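Local structure of UDP-N-acetylglucosamine 3-dehydrogenase (Acidithiobacillus ferrooxidans, 7BVJ) at residues 145-150 with 216-221. The protein catalyses the NAD(+)-dependent oxidation of the 3-position of UDP-N-acetylglucosamine to a ketone, a step towards the diamino sugar found in some lipid A. Residues are numbered along the deposited sequence; the frame is centred on the assembly and turned at random.
Sequences LAPFKP and REPARR
Leu145 carries CG beside its backbone N and anti to its carbonyl carbon (chi1 -38°), while the branch continues extended (chi2 -177°); together these torsions lay CD1 alongside Ala219, 3.8 Å from its CB. The two residues form a hydrogen-bonded antiparallel pair with both side chains on one face of the sheet, where the small methyl of Ala219 lets the branched leucine lie close. Leu145 N gives a nearly straight bond to Ala219 O (2.8 Å, 167° at the hydrogen), and Ala219 N returns one to Leu145 O at 2.9 Å.

One residue before Ala219, Pro218 has no N-H to offer but directs its CA at Leu145 O, 3.3 Å away, in a CA-H...O contact. Its ring crosses that of Pro147 at an angle, CG against CD (3.8 Å), so two rigid rings pack beside the start of strand 219-225. On its other flank strand 139-147 is bonded through Ala146 to strand 206-215, within the C-terminal domain sheet.

Leu145 O also accepts a hydrogen bond from a water, which in turn accepts a weak one from Arg220 NE: in this surface contact between two inner strands, the backbone polar atoms of Leu145 and Ala219 satisfy each other, while aliphatic carbon supplies the packing.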
ATOM      1  N   LEU A 145       7.847 -11.985   2.703  1.00 19.26           N
ATOM      2  CA  LEU A 145       7.904 -13.022   3.719  1.00 25.43           C
ATOM      3  C   LEU A 145       8.140 -12.354   5.061  1.00 28.07           C
ATOM      4  O   LEU A 145       9.155 -11.673   5.247  1.00 32.46           O
ATOM      5  CB  LEU A 145       9.030 -14.013   3.410  1.00 29.30           C
ATOM      6  CG  LEU A 145       9.282 -14.400   1.953  1.00 26.11           C
ATOM      7  CD1 LEU A 145      10.390 -15.448   1.857  1.00 29.39           C
ATOM      8  CD2 LEU A 145       8.005 -14.938   1.302  1.00 26.39           C
ATOM      9  N   ALA A 146       7.209 -12.550   5.995  1.00 29.90           N
ATOM     10  CA  ALA A 146       7.287 -11.947   7.312  1.00 28.31           C
ATOM     11  C   ALA A 146       7.388 -13.023   8.389  1.00 34.57           C
ATOM     12  O   ALA A 146       6.709 -14.050   8.302  1.00 31.26           O
ATOM     13  CB  ALA A 146       6.062 -11.069   7.579  1.00 32.56           C
ATOM     14  N   PRO A 147       8.242 -12.836   9.390  1.00 36.02           N
ATOM     15  CA  PRO A 147       8.319 -13.815  10.477  1.00 35.24           C
ATOM     16  C   PRO A 147       7.028 -13.857  11.278  1.00 36.27           C
ATOM     17  O   PRO A 147       6.304 -12.865  11.400  1.00 34.79           O
ATOM     18  CB  PRO A 147       9.483 -13.301  11.332  1.00 42.48           C
ATOM     19  CG  PRO A 147       9.489 -11.831  11.093  1.00 38.09           C
ATOM     20  CD  PRO A 147       9.096 -11.661   9.644  1.00 40.21           C
ATOM     21  N   PHE A 148       6.740 -15.028  11.831  1.00 33.01           N
ATOM     22  CA  PHE A 148       5.548 -15.175  12.654  1.00 35.24           C
ATOM     23  C   PHE A 148       5.733 -14.431  13.972  1.00 33.53           C
ATOM     24  O   PHE A 148       6.712 -14.656  14.690  1.00 36.12           O
ATOM     25  CB  PHE A 148       5.249 -16.650  12.894  1.00 32.95           C
ATOM     26  CG  PHE A 148       3.816 -16.913  13.200  1.00 31.74           C
ATOM     27  CD1 PHE A 148       2.848 -16.732  12.228  1.00 32.22           C
ATOM     28  CD2 PHE A 148       3.427 -17.299  14.465  1.00 38.35           C
ATOM     29  CE1 PHE A 148       1.509 -16.960  12.504  1.00 37.04           C
ATOM     30  CE2 PHE A 148       2.094 -17.527  14.755  1.00 39.81           C
ATOM     31  CZ  PHE A 148       1.135 -17.355  13.775  1.00 43.56           C
ATOM     32  N   LYS A 149       4.820 -13.517  14.267  1.00 36.78           N
ATOM     33  CA  LYS A 149       4.828 -12.705  15.474  1.00 39.79           C
ATOM     34  C   LYS A 149       3.529 -12.927  16.238  1.00 36.32           C
ATOM     35  O   LYS A 149       2.562 -13.461  15.681  1.00 33.28           O
ATOM     36  CB  LYS A 149       4.984 -11.211  15.144  1.00 35.83           C
ATOM     37  CG  LYS A 149       6.052 -10.872  14.136  1.00 42.29           C
ATOM     38  CD  LYS A 149       5.521  -9.872  13.125  1.00 40.52           C
ATOM     39  CE  LYS A 149       6.401  -9.816  11.880  1.00 34.92           C
ATOM     40  NZ  LYS A 149       5.635  -9.353  10.688  1.00 48.20           N
ATOM     41  N   PRO A 150       3.465 -12.526  17.516  1.00 41.19           N
ATOM     42  CA  PRO A 150       2.232 -12.772  18.286  1.00 36.50           C
ATOM     43  C   PRO A 150       0.969 -12.322  17.577  1.00 36.78           C
ATOM     44  O   PRO A 150      -0.087 -12.945  17.748  1.00 36.12           O
ATOM     45  CB  PRO A 150       2.479 -11.987  19.582  1.00 37.31           C
ATOM     46  CG  PRO A 150       3.943 -12.073  19.773  1.00 34.39           C
ATOM     47  CD  PRO A 150       4.526 -11.958  18.374  1.00 39.49           C
ATOM     48  N   ARG A 216      11.404 -17.591   8.880  1.00 41.68           N
ATOM     49  CA  ARG A 216      12.396 -17.296   9.912  1.00 46.63           C
ATOM     50  C   ARG A 216      12.789 -15.822   9.892  1.00 50.24           C
ATOM     51  O   ARG A 216      12.557 -15.084  10.861  1.00 48.30           O
ATOM     52  CB  ARG A 216      13.636 -18.174   9.718  1.00 54.04           C
ATOM     53  CG  ARG A 216      13.400 -19.675   9.835  1.00 54.44           C
ATOM     54  CD  ARG A 216      14.549 -20.360  10.571  1.00 51.75           C
ATOM     55  NE  ARG A 216      14.642 -19.901  11.957  1.00 65.54           N
ATOM     56  CZ  ARG A 216      15.146 -20.621  12.953  1.00 67.20           C
ATOM     57  NH1 ARG A 216      15.613 -21.841  12.718  1.00 60.51           N
ATOM     58  NH2 ARG A 216      15.187 -20.123  14.187  1.00 62.10           N
ATOM     59  N   GLU A 217      13.376 -15.370   8.786  1.00 46.50           N
ATOM     60  CA  GLU A 217      13.807 -13.985   8.686  1.00 46.91           C
ATOM     61  C   GLU A 217      13.021 -13.252   7.599  1.00 44.93           C
ATOM     62  O   GLU A 217      12.617 -13.857   6.597  1.00 42.58           O
ATOM     63  CB  GLU A 217      15.310 -13.900   8.382  1.00 47.36           C
ATOM     64  CG  GLU A 217      15.694 -14.330   6.967  1.00 54.28           C
ATOM     65  CD  GLU A 217      15.796 -15.842   6.817  1.00 66.89           C
ATOM     66  OE1 GLU A 217      16.871 -16.324   6.390  1.00 73.76           O
ATOM     67  OE2 GLU A 217      14.804 -16.547   7.129  1.00 62.35           O
ATOM     68  N   PRO A 218      12.789 -11.948   7.772  1.00 37.00           N
ATOM     69  CA  PRO A 218      12.024 -11.195   6.772  1.00 38.92           C
ATOM     70  C   PRO A 218      12.696 -11.227   5.403  1.00 37.75           C
ATOM     71  O   PRO A 218      13.915 -11.373   5.281  1.00 35.28           O
ATOM     72  CB  PRO A 218      11.998  -9.771   7.342  1.00 32.43           C
ATOM     73  CG  PRO A 218      12.378  -9.915   8.787  1.00 45.48           C
ATOM     74  CD  PRO A 218      13.282 -11.090   8.858  1.00 39.73           C
ATOM     75  N   ALA A 219      11.876 -11.098   4.365  1.00 36.30           N
ATOM     76  CA  ALA A 219      12.378 -11.019   2.996  1.00 32.84           C
ATOM     77  C   ALA A 219      11.367 -10.252   2.159  1.00 31.81           C
ATOM     78  O   ALA A 219      10.197 -10.638   2.098  1.00 29.09           O
ATOM     79  CB  ALA A 219      12.621 -12.408   2.415  1.00 40.00           C
ATOM     80  N   ARG A 220      11.811  -9.162   1.533  1.00 27.13           N
ATOM     81  CA  ARG A 220      10.961  -8.279   0.731  1.00 26.90           C
ATOM     82  C   ARG A 220      11.736  -7.985  -0.546  1.00 31.08           C
ATOM     83  O   ARG A 220      12.529  -7.035  -0.582  1.00 26.85           O
ATOM     84  CB  ARG A 220      10.631  -6.990   1.484  1.00 24.70           C
ATOM     85  CG  ARG A 220       9.392  -7.033   2.326  1.00 31.42           C
ATOM     86  CD  ARG A 220       9.106  -5.669   2.895  1.00 27.94           C
ATOM     87  NE  ARG A 220       8.975  -5.708   4.344  1.00 42.10           N
ATOM     88  CZ  ARG A 220       8.743  -4.641   5.106  1.00 49.86           C
ATOM     89  NH1 ARG A 220       8.626  -3.435   4.548  1.00 33.99           N
ATOM     90  NH2 ARG A 220       8.630  -4.777   6.427  1.00 44.19           N
ATOM     91  N   ARG A 221      11.506  -8.795  -1.581  1.00 26.62           N
ATOM     92  CA  ARG A 221      12.288  -8.709  -2.803  1.00 22.30           C
ATOM     93  C   ARG A 221      11.378  -8.765  -4.023  1.00 25.43           C
ATOM     94  O   ARG A 221      10.262  -9.298  -3.964  1.00 24.82           O
ATOM     95  CB  ARG A 221      13.339  -9.817  -2.832  1.00 31.32           C
ATOM     96  CG  ARG A 221      14.365  -9.675  -1.695  1.00 39.41           C
ATOM     97  CD  ARG A 221      15.547 -10.622  -1.838  1.00 39.28           C
ATOM     98  NE  ARG A 221      15.137 -11.982  -2.175  1.00 48.51           N
ATOM     99  CZ  ARG A 221      15.105 -12.996  -1.315  1.00 51.01           C
ATOM    100  NH1 ARG A 221      15.457 -12.811  -0.046  1.00 48.29           N
ATOM    101  NH2 ARG A 221      14.717 -14.199  -1.725  1.00 51.50           N
TER
HETATM  102  O   HOH W   1       8.864  -8.870   5.611  1.00 31.91           O